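Local coordinates for protein glutathione-specific gamma-glutamylcyclotransferase (Saccharomyces cerevisiae S288c, PDB 5HWK) that cleaves glutathione, and not other gamma-glutamyl peptides, into 5-oxo-L-proline and the dipeptide L-cysteinylglycine, at residues Pro21-His26 with Pro101-Glu106; Asp45-Pro50 with Asn193-Ala198; Asn74-Leu77 with Ser81-Ile84. All coordinates share one frame; numbering follows the deposited sequence.

Contact 1: residues Pro21-His26 with Pro101-Glu106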
loop_
_atom_site.group_PDB
_atom_site.type_symbol
_atom_site.label_atom_id
_atom_site.label_comp_id
_atom_site.label_asym_id
_atom_site.label_seq_id
_atom_site.Cartn_x
_atom_site.Cartn_y
_atom_site.Cartn_z
ATOM N N PRO A 21 -11.242 6.704 4.793
ATOM C CA PRO A 21 -12.530 6.148 5.209
ATOM C C PRO A 21 -13.289 7.132 6.098
ATOM O O PRO A 21 -12.721 8.049 6.706
ATOM C CB PRO A 21 -12.127 4.884 5.966
ATOM C CG PRO A 21 -10.765 5.185 6.496
ATOM C CD PRO A 21 -10.100 6.108 5.505
ATOM N N SER A 22 -14.607 6.950 6.138
ATOM C CA SER A 22 -15.448 7.769 6.991
ATOM C C SER A 22 -15.197 7.446 8.447
ATOM O O SER A 22 -14.893 6.312 8.821
ATOM C CB SER A 22 -16.926 7.483 6.711
ATOM O OG SER A 22 -17.188 7.472 5.326
ATOM N N HIS A 23 -15.334 8.462 9.269
ATOM C CA HIS A 23 -15.464 8.315 10.711
ATOM C C HIS A 23 -14.185 7.884 11.416
ATOM O O HIS A 23 -14.243 7.449 12.584
ATOM C CB HIS A 23 -16.641 7.408 11.085
ATOM C CG HIS A 23 -17.962 8.029 10.809
ATOM N ND1 HIS A 23 -18.823 7.560 9.841
ATOM C CD2 HIS A 23 -18.555 9.116 11.348
ATOM C CE1 HIS A 23 -19.902 8.322 9.812
ATOM N NE2 HIS A 23 -19.763 9.276 10.716
ATOM N N TYR A 24 -13.024 7.983 10.770
ATOM C CA TYR A 24 -11.802 7.661 11.491
ATOM C C TYR A 24 -11.601 8.662 12.623
ATOM O O TYR A 24 -11.976 9.842 12.518
ATOM C CB TYR A 24 -10.595 7.663 10.555
ATOM C CG TYR A 24 -10.161 9.009 10.046
ATOM C CD1 TYR A 24 -9.336 9.826 10.825
ATOM C CD2 TYR A 24 -10.523 9.443 8.765
ATOM C CE1 TYR A 24 -8.917 11.075 10.375
ATOM C CE2 TYR A 24 -10.122 10.683 8.305
ATOM C CZ TYR A 24 -9.294 11.479 9.102
ATOM O OH TYR A 24 -8.853 12.700 8.646
ATOM N N THR A 25 -10.977 8.200 13.700
ATOM C CA THR A 25 -10.623 9.122 14.782
ATOM C C THR A 25 -9.130 9.281 15.014
ATOM O O THR A 25 -8.740 10.144 15.826
ATOM C CB THR A 25 -11.277 8.731 16.108
ATOM O OG1 THR A 25 -10.810 7.439 16.439
ATOM C CG2 THR A 25 -12.801 8.708 16.002
ATOM N N HIS A 26 -8.292 8.489 14.346
ATOM C CA HIS A 26 -6.854 8.706 14.257
ATOM C C HIS A 26 -6.423 8.421 12.826
ATOM O O HIS A 26 -6.968 7.512 12.169
ATOM C CB HIS A 26 -6.074 7.723 15.149
ATOM C CG HIS A 26 -6.400 7.833 16.602
ATOM N ND1 HIS A 26 -5.702 8.648 17.459
ATOM C CD2 HIS A 26 -7.364 7.244 17.333
ATOM C CE1 HIS A 26 -6.205 8.532 18.677
ATOM N NE2 HIS A 26 -7.223 7.690 18.627
ATOM N N PRO A 101 -15.523 1.446 17.386
ATOM C CA PRO A 101 -16.458 0.310 17.338
ATOM C C PRO A 101 -17.781 0.623 16.662
ATOM O O PRO A 101 -18.328 -0.233 15.953
ATOM C CB PRO A 101 -16.688 -0.019 18.827
ATOM C CG PRO A 101 -15.519 0.534 19.544
ATOM C CD PRO A 101 -14.989 1.698 18.738
ATOM N N GLU A 102 -18.322 1.823 16.882
ATOM C CA GLU A 102 -19.607 2.184 16.294
ATOM C C GLU A 102 -19.589 2.096 14.785
ATOM O O GLU A 102 -20.650 1.934 14.175
ATOM C CB GLU A 102 -19.993 3.617 16.672
ATOM C CG GLU A 102 -19.778 3.967 18.114
ATOM C CD GLU A 102 -18.358 4.423 18.391
ATOM O OE1 GLU A 102 -18.036 5.594 18.084
ATOM O OE2 GLU A 102 -17.561 3.601 18.899
ATOM N N HIS A 103 -18.414 2.199 14.172
ATOM C CA HIS A 103 -18.317 2.201 12.724
ATOM C C HIS A 103 -17.467 1.072 12.165
ATOM O O HIS A 103 -17.340 0.973 10.943
ATOM C CB HIS A 103 -17.804 3.556 12.222
ATOM C CG HIS A 103 -18.724 4.699 12.524
ATOM N ND1 HIS A 103 -19.776 5.042 11.702
ATOM C CD2 HIS A 103 -18.742 5.588 13.545
ATOM C CE1 HIS A 103 -20.413 6.080 12.213
ATOM N NE2 HIS A 103 -19.806 6.432 13.332
ATOM N N ALA A 104 -16.933 0.181 13.009
ATOM C CA ALA A 104 -15.991 -0.824 12.523
ATOM C C ALA A 104 -16.601 -1.720 11.444
ATOM O O ALA A 104 -15.895 -2.201 10.551
ATOM C CB ALA A 104 -15.496 -1.680 13.686
ATOM N N GLN A 105 -17.906 -1.948 11.489
ATOM C CA GLN A 105 -18.424 -2.882 10.505
ATOM C C GLN A 105 -18.435 -2.297 9.106
ATOM O O GLN A 105 -18.569 -3.050 8.142
ATOM C CB GLN A 105 -19.789 -3.429 10.899
ATOM C CG GLN A 105 -20.926 -2.484 10.743
ATOM C CD GLN A 105 -22.199 -3.069 11.346
ATOM O OE1 GLN A 105 -22.522 -2.821 12.514
ATOM N NE2 GLN A 105 -22.919 -3.860 10.555
ATOM N N GLU A 106 -18.240 -0.990 8.969
ATOM C CA GLU A 106 -18.183 -0.387 7.643
ATOM C C GLU A 106 -16.903 -0.742 6.896
ATOM O O GLU A 106 -16.827 -0.533 5.677
ATOM C CB GLU A 106 -18.246 1.124 7.792
ATOM C CG GLU A 106 -19.617 1.609 8.184
ATOM C CD GLU A 106 -19.610 3.044 8.641
ATOM O OE1 GLU A 106 -18.709 3.791 8.207
ATOM O OE2 GLU A 106 -20.499 3.420 9.444
HETATM O O HOH W 1 -16.166 3.846 8.754
#

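Contact 2: residues Asp45-Pro50 with Asn193-Ala198. With PO4 (phosphate ion), chain D.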
loop_
_atom_site.group_PDB
_atom_site.type_symbol
_atom_site.label_atom_id
_atom_site.label_comp_id
_atom_site.label_asym_id
_atom_site.label_seq_id
_atom_site.Cartn_x
_atom_site.Cartn_y
_atom_site.Cartn_z
ATOM N N ASP A 45 -12.475 -0.879 -13.627
ATOM C CA ASP A 45 -13.669 -0.078 -13.380
ATOM C C ASP A 45 -13.345 1.337 -12.938
ATOM O O ASP A 45 -14.269 2.138 -12.749
ATOM C CB ASP A 45 -14.567 -0.744 -12.323
ATOM C CG ASP A 45 -15.201 -2.041 -12.803
ATOM O OD1 ASP A 45 -15.485 -2.213 -14.022
ATOM O OD2 ASP A 45 -15.448 -2.923 -11.948
ATOM N N HIS A 46 -12.063 1.671 -12.763
ATOM C CA HIS A 46 -11.729 2.977 -12.205
ATOM C C HIS A 46 -10.669 3.675 -13.033
ATOM O O HIS A 46 -10.897 4.802 -13.522
ATOM C CB HIS A 46 -11.334 2.827 -10.745
ATOM C CG HIS A 46 -12.475 2.381 -9.910
ATOM N ND1 HIS A 46 -12.832 1.057 -9.811
ATOM C CD2 HIS A 46 -13.392 3.082 -9.197
ATOM C CE1 HIS A 46 -13.912 0.947 -9.062
ATOM N NE2 HIS A 46 -14.268 2.159 -8.671
ATOM N N ARG A 47 -9.495 3.038 -13.168
ATOM C CA ARG A 47 -8.360 3.658 -13.836
ATOM C C ARG A 47 -8.016 2.952 -15.140
ATOM O O ARG A 47 -6.995 3.270 -15.773
ATOM C CB ARG A 47 -7.170 3.681 -12.892
ATOM C CG ARG A 47 -7.404 4.502 -11.616
ATOM C CD ARG A 47 -7.645 5.977 -11.896
ATOM N NE ARG A 47 -8.035 6.658 -10.640
ATOM C CZ ARG A 47 -8.153 7.983 -10.572
ATOM N NH1 ARG A 47 -7.854 8.723 -11.625
ATOM N NH2 ARG A 47 -8.557 8.557 -9.434
ATOM N N GLY A 48 -8.924 2.113 -15.608
ATOM C CA GLY A 48 -8.864 1.487 -16.915
ATOM C C GLY A 48 -10.230 0.910 -17.220
ATOM O O GLY A 48 -11.202 1.195 -16.508
ATOM N N THR A 49 -10.295 0.082 -18.271
ATOM C CA THR A 49 -11.540 -0.542 -18.701
ATOM C C THR A 49 -11.324 -2.049 -18.799
ATOM O O THR A 49 -10.187 -2.527 -18.749
ATOM C CB THR A 49 -11.954 0.004 -20.073
ATOM O OG1 THR A 49 -11.006 -0.474 -21.036
ATOM C CG2 THR A 49 -12.052 1.521 -20.062
ATOM N N PRO A 50 -12.400 -2.834 -18.933
ATOM C CA PRO A 50 -12.234 -4.297 -19.093
ATOM C C PRO A 50 -11.306 -4.695 -20.219
ATOM O O PRO A 50 -10.479 -5.603 -20.064
ATOM C CB PRO A 50 -13.678 -4.801 -19.242
ATOM C CG PRO A 50 -14.481 -3.740 -18.432
ATOM C CD PRO A 50 -13.819 -2.446 -18.821
ATOM N N ASN A 193 -5.087 6.932 -15.324
ATOM C CA ASN A 193 -4.254 6.116 -14.433
ATOM C C ASN A 193 -3.088 6.965 -13.932
ATOM O O ASN A 193 -2.652 6.817 -12.781
ATOM C CB ASN A 193 -3.763 4.912 -15.241
ATOM C CG ASN A 193 -3.255 3.731 -14.395
ATOM O OD1 ASN A 193 -3.129 2.662 -14.974
ATOM N ND2 ASN A 193 -3.043 3.899 -13.092
ATOM N N TYR A 194 -2.637 7.933 -14.743
ATOM C CA TYR A 194 -1.575 8.822 -14.301
ATOM C C TYR A 194 -1.994 9.634 -13.090
ATOM O O TYR A 194 -1.187 9.826 -12.166
ATOM C CB TYR A 194 -1.231 9.748 -15.468
ATOM C CG TYR A 194 -0.314 10.898 -15.196
ATOM C CD1 TYR A 194 1.012 10.707 -14.794
ATOM C CD2 TYR A 194 -0.711 12.187 -15.523
ATOM C CE1 TYR A 194 1.859 11.808 -14.621
ATOM C CE2 TYR A 194 0.092 13.233 -15.335
ATOM C CZ TYR A 194 1.368 13.054 -14.897
ATOM O OH TYR A 194 2.143 14.184 -14.776
ATOM N N GLU A 195 -3.233 10.143 -13.091
ATOM C CA GLU A 195 -3.733 10.904 -11.937
ATOM C C GLU A 195 -3.683 10.038 -10.664
ATOM O O GLU A 195 -3.355 10.549 -9.588
ATOM C CB GLU A 195 -5.173 11.356 -12.169
ATOM C CG GLU A 195 -5.681 12.203 -11.044
ATOM C CD GLU A 195 -7.208 12.449 -11.045
ATOM O OE1 GLU A 195 -7.993 11.609 -11.571
ATOM O OE2 GLU A 195 -7.630 13.450 -10.435
ATOM N N TYR A 196 -4.088 8.768 -10.745
ATOM C CA TYR A 196 -3.987 7.907 -9.569
ATOM C C TYR A 196 -2.552 7.848 -9.032
ATOM O O TYR A 196 -2.317 7.996 -7.816
ATOM C CB TYR A 196 -4.465 6.518 -9.941
ATOM C CG TYR A 196 -4.325 5.456 -8.894
ATOM C CD1 TYR A 196 -3.151 4.703 -8.798
ATOM C CD2 TYR A 196 -5.386 5.176 -8.026
ATOM C CE1 TYR A 196 -3.019 3.701 -7.842
ATOM C CE2 TYR A 196 -5.280 4.156 -7.057
ATOM C CZ TYR A 196 -4.088 3.456 -6.948
ATOM O OH TYR A 196 -3.974 2.409 -6.042
ATOM N N LEU A 197 -1.565 7.665 -9.921
ATOM C CA LEU A 197 -0.174 7.650 -9.462
ATOM C C LEU A 197 0.229 8.989 -8.876
ATOM O O LEU A 197 0.899 9.058 -7.842
ATOM C CB LEU A 197 0.749 7.278 -10.617
ATOM C CG LEU A 197 2.249 7.282 -10.431
ATOM C CD1 LEU A 197 2.667 6.415 -9.243
ATOM C CD2 LEU A 197 2.936 6.788 -11.713
ATOM N N ALA A 198 -0.131 10.082 -9.548
ATOM C CA ALA A 198 0.237 11.406 -9.070
ATOM C C ALA A 198 -0.402 11.721 -7.720
ATOM O O ALA A 198 0.206 12.434 -6.885
ATOM C CB ALA A 198 -0.204 12.457 -10.118
HETATM P P PO4 D . -10.981 -2.033 -10.301
HETATM O O1 PO4 D . -10.863 -3.166 -11.316
HETATM O O2 PO4 D . -12.009 -2.373 -9.244
HETATM O O3 PO4 D . -11.216 -0.693 -11.013
HETATM O O4 PO4 D . -9.585 -1.904 -9.597
HETATM O O HOH W 2 -9.646 11.166 -8.825
#

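Contact 3: residues Asn74-Leu77 with Ser81-Ile84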
loop_
_atom_site.group_PDB
_atom_site.type_symbol
_atom_site.label_atom_id
_atom_site.label_comp_id
_atom_site.label_asym_id
_atom_site.label_seq_id
_atom_site.Cartn_x
_atom_site.Cartn_y
_atom_site.Cartn_z
ATOM N N ASN A 74 13.148 -8.057 -7.785
ATOM C CA ASN A 74 12.514 -6.761 -8.016
ATOM C C ASN A 74 12.503 -5.936 -6.729
ATOM O O ASN A 74 12.769 -4.730 -6.744
ATOM C CB ASN A 74 11.104 -6.983 -8.528
ATOM C CG ASN A 74 10.366 -5.720 -8.671
ATOM O OD1 ASN A 74 9.920 -5.143 -7.673
ATOM N ND2 ASN A 74 10.232 -5.241 -9.892
ATOM N N VAL A 75 12.204 -6.576 -5.599
ATOM C CA VAL A 75 12.263 -5.862 -4.333
ATOM C C VAL A 75 13.681 -5.411 -4.022
ATOM O O VAL A 75 13.896 -4.271 -3.593
ATOM C CB VAL A 75 11.643 -6.704 -3.213
ATOM C CG1 VAL A 75 11.987 -6.099 -1.840
ATOM C CG2 VAL A 75 10.136 -6.884 -3.455
ATOM N N ASN A 76 14.676 -6.280 -4.242
ATOM C CA ASN A 76 16.057 -5.874 -3.996
ATOM C C ASN A 76 16.501 -4.751 -4.930
ATOM O O ASN A 76 17.331 -3.921 -4.549
ATOM C CB ASN A 76 17.008 -7.074 -4.079
ATOM C CG ASN A 76 16.955 -7.941 -2.844
ATOM O OD1 ASN A 76 16.633 -7.453 -1.753
ATOM N ND2 ASN A 76 17.250 -9.228 -2.998
ATOM N N LEU A 77 15.928 -4.676 -6.133
ATOM C CA LEU A 77 16.296 -3.627 -7.074
ATOM C C LEU A 77 15.988 -2.241 -6.527
ATOM O O LEU A 77 16.713 -1.287 -6.826
ATOM C CB LEU A 77 15.547 -3.861 -8.392
ATOM C CG LEU A 77 15.866 -2.970 -9.590
ATOM C CD1 LEU A 77 17.372 -2.944 -9.842
ATOM C CD2 LEU A 77 15.102 -3.447 -10.833
ATOM N N SER A 81 17.761 -1.751 1.635
ATOM C CA SER A 81 18.271 -2.849 2.436
ATOM C C SER A 81 18.615 -4.071 1.593
ATOM O O SER A 81 18.801 -5.162 2.150
ATOM C CB SER A 81 17.257 -3.197 3.524
ATOM O OG SER A 81 17.111 -2.117 4.418
ATOM N N ALA A 82 18.711 -3.915 0.270
ATOM C CA ALA A 82 19.090 -5.035 -0.581
ATOM C C ALA A 82 20.467 -5.568 -0.174
ATOM O O ALA A 82 21.398 -4.783 0.049
ATOM C CB ALA A 82 19.156 -4.582 -2.036
ATOM N N PRO A 83 20.643 -6.901 -0.080
ATOM C CA PRO A 83 19.598 -7.928 -0.255
ATOM C C PRO A 83 18.797 -8.107 1.038
ATOM O O PRO A 83 19.392 -8.296 2.110
ATOM C CB PRO A 83 20.413 -9.193 -0.528
ATOM C CG PRO A 83 21.718 -8.960 0.192
ATOM C CD PRO A 83 21.985 -7.483 0.138
ATOM N N ILE A 84 17.467 -8.051 0.946
ATOM C CA ILE A 84 16.655 -8.095 2.158
ATOM C C ILE A 84 16.784 -9.462 2.825
ATOM O O ILE A 84 16.920 -10.500 2.166
ATOM C CB ILE A 84 15.188 -7.744 1.859
ATOM C CG1 ILE A 84 14.529 -8.819 0.963
ATOM C CG2 ILE A 84 15.083 -6.338 1.242
ATOM C CD1 ILE A 84 12.993 -8.751 0.932
HETATM O O HOH W 3 17.540 -11.022 -0.608
#

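Contact 1: residues Pro21-His26 with Pro101-Glu106
His23 and His103 form the nearest CA pair of two surface loops, 7.0 Å apart, and the gap is bridged by an offset histidine-histidine stack. Segment 21-26 leads from helix 15-18 into strand 26-33, while 101-106 follows strand 91-99. These two strands are antiparallel neighbours in the main sheet, and backbone bonds from Thr25 and His26 to Tyr98 join them where the first loop ends.

The two imidazoles lie nearly parallel, with planes at 13° and centroids 3.6 Å apart. Within the stack, CE1 of His103 sits over the centre of the His23 ring and comes 3.2 Å from His23 ND1. The CB of His23 also takes part, making a CH-pi contact over the His103 face, 3.7 Å from the centroid. A first torsion of -70° sets the His23 ring beside its own backbone N, and His103 adopts much the same setting.

Glu106 fixes the rotation of the second ring. His103 ND1 donates to Glu106 OE2 at 2.9 Å and 169°; the acceptor lies in the ring plane, although the histidine meets the carboxylate from above its plane. The other carboxylate oxygen faces the first loop, where one water donates both to Ser22 O at 2.8 Å and to Glu106 OE1 at 2.6 Å.

Contact 2: residues Asp45-Pro50 with Asn193-Ala198
Arg47, in the loop between strands 42-43 and 54-61, meets the first turn of helix 193-205, its CA 4.8 Å from that of Asn193. From there the arginine bends at chi2 (-63°) and runs across the side of the helix to Glu195. Arg47 NH1 donates to Glu195 OE1 at 2.9 Å in a nearly straight salt bridge (176°). The carboxylate oxygen lies in the guanidinium plane and is approached from the anti side but tilted well out of the carboxylate plane, the two flat groups being almost perpendicular at 80°. NH1 also bonds Ser192 O, and Arg47 NH2 holds a water 2.9 Å away. CB of Tyr196 lies over one guanidinium face, toward its rim, 3.6 Å from Arg47 NE. The tyrosine side chain leads away, its hydroxyl bonding Ala57 N, and also touches Glu115, the proton acceptor by similarity. Earlier in the loop, Asp45 N and His46 ND1 both donate to phosphate O3, at 2.9 and 2.7 Å; the ion probably comes from the crystallisation liquor. A buried arginine charge is thus probably balanced by a carboxylate and a carbonyl oxygen, tying the loop to the helix start beside a tyrosine in direct contact with the presumed catalytic glutamate.

Contact 3: residues Asn74-Leu77 with Ser81-Ile84
The side-chain amide of Asn76 is the flat group on which this contact turns: CA of Pro83 stands above one side of its plane, displaced beyond the oxygen, while Ile84 and a water are bonded at its oxygen and nitrogen ends. The motif is a helix end tied to the chain that doubles back after it, for Asn76 belongs to helix 69-78, whereas segment 81-84 lies in the loop leading to strand 91-99.

Asn76 OD1 accepts the backbone N-H of Ile84 at 2.9 Å and 162°, with the donor tilted out of the carbonyl plane toward the side on which Pro83 lies. Asn76 ND2 donates one N-H to a water 3.0 Å away, and this water donates in turn to Ile84 O at 2.9 Å. One asparagine therefore serves both backbone polar groups of Ile84, directly at the N-H and through solvent at the carbonyl, which holds the amide against rotation. A first torsion of -77° sets the amide beside its own backbone N and facing the returning chain. Pro83, which follows a cis peptide bond, brings its CA to 3.4 Å from Asn76 OD1.

On the buried side, Ile84 reaches Val75, the two side chains crossing at about a right angle with CD1 of Ile84 and CG1 of Val75 4.0 Å apart. Leu90 touches both, Ala36 adjoins Val75 and Tyr62 adjoins Ile84, so this apolar pair joins the helix to strand 35-40 and helix 62-65. At the solvent-facing corner, the methyl CB of Ala82 is packed tightly, 3.2 Å from the backbone O of Asn76.

Overall arrangement
From the N terminus, the chain passes first through 21-26 and then 45-50, leaving the first halves of contacts 1 and 2 waiting for later partners. Contact 3 opens and closes next, between 74-77 and 81-84, a short local turn contained within both longer loops. Contact 1 closes at 101-106, joining the connections at the ends of two neighbouring strands of the main sheet. Contact 2 closes at 193-198, so its loop crosses that of contact 1 and brings a late helix back to the smaller three-stranded sheet. No two contacts touch: contacts 1 and 3 lie on opposite sides of the molecule, centres about 36 Å apart, while contact 2 sits beside the presumed active site.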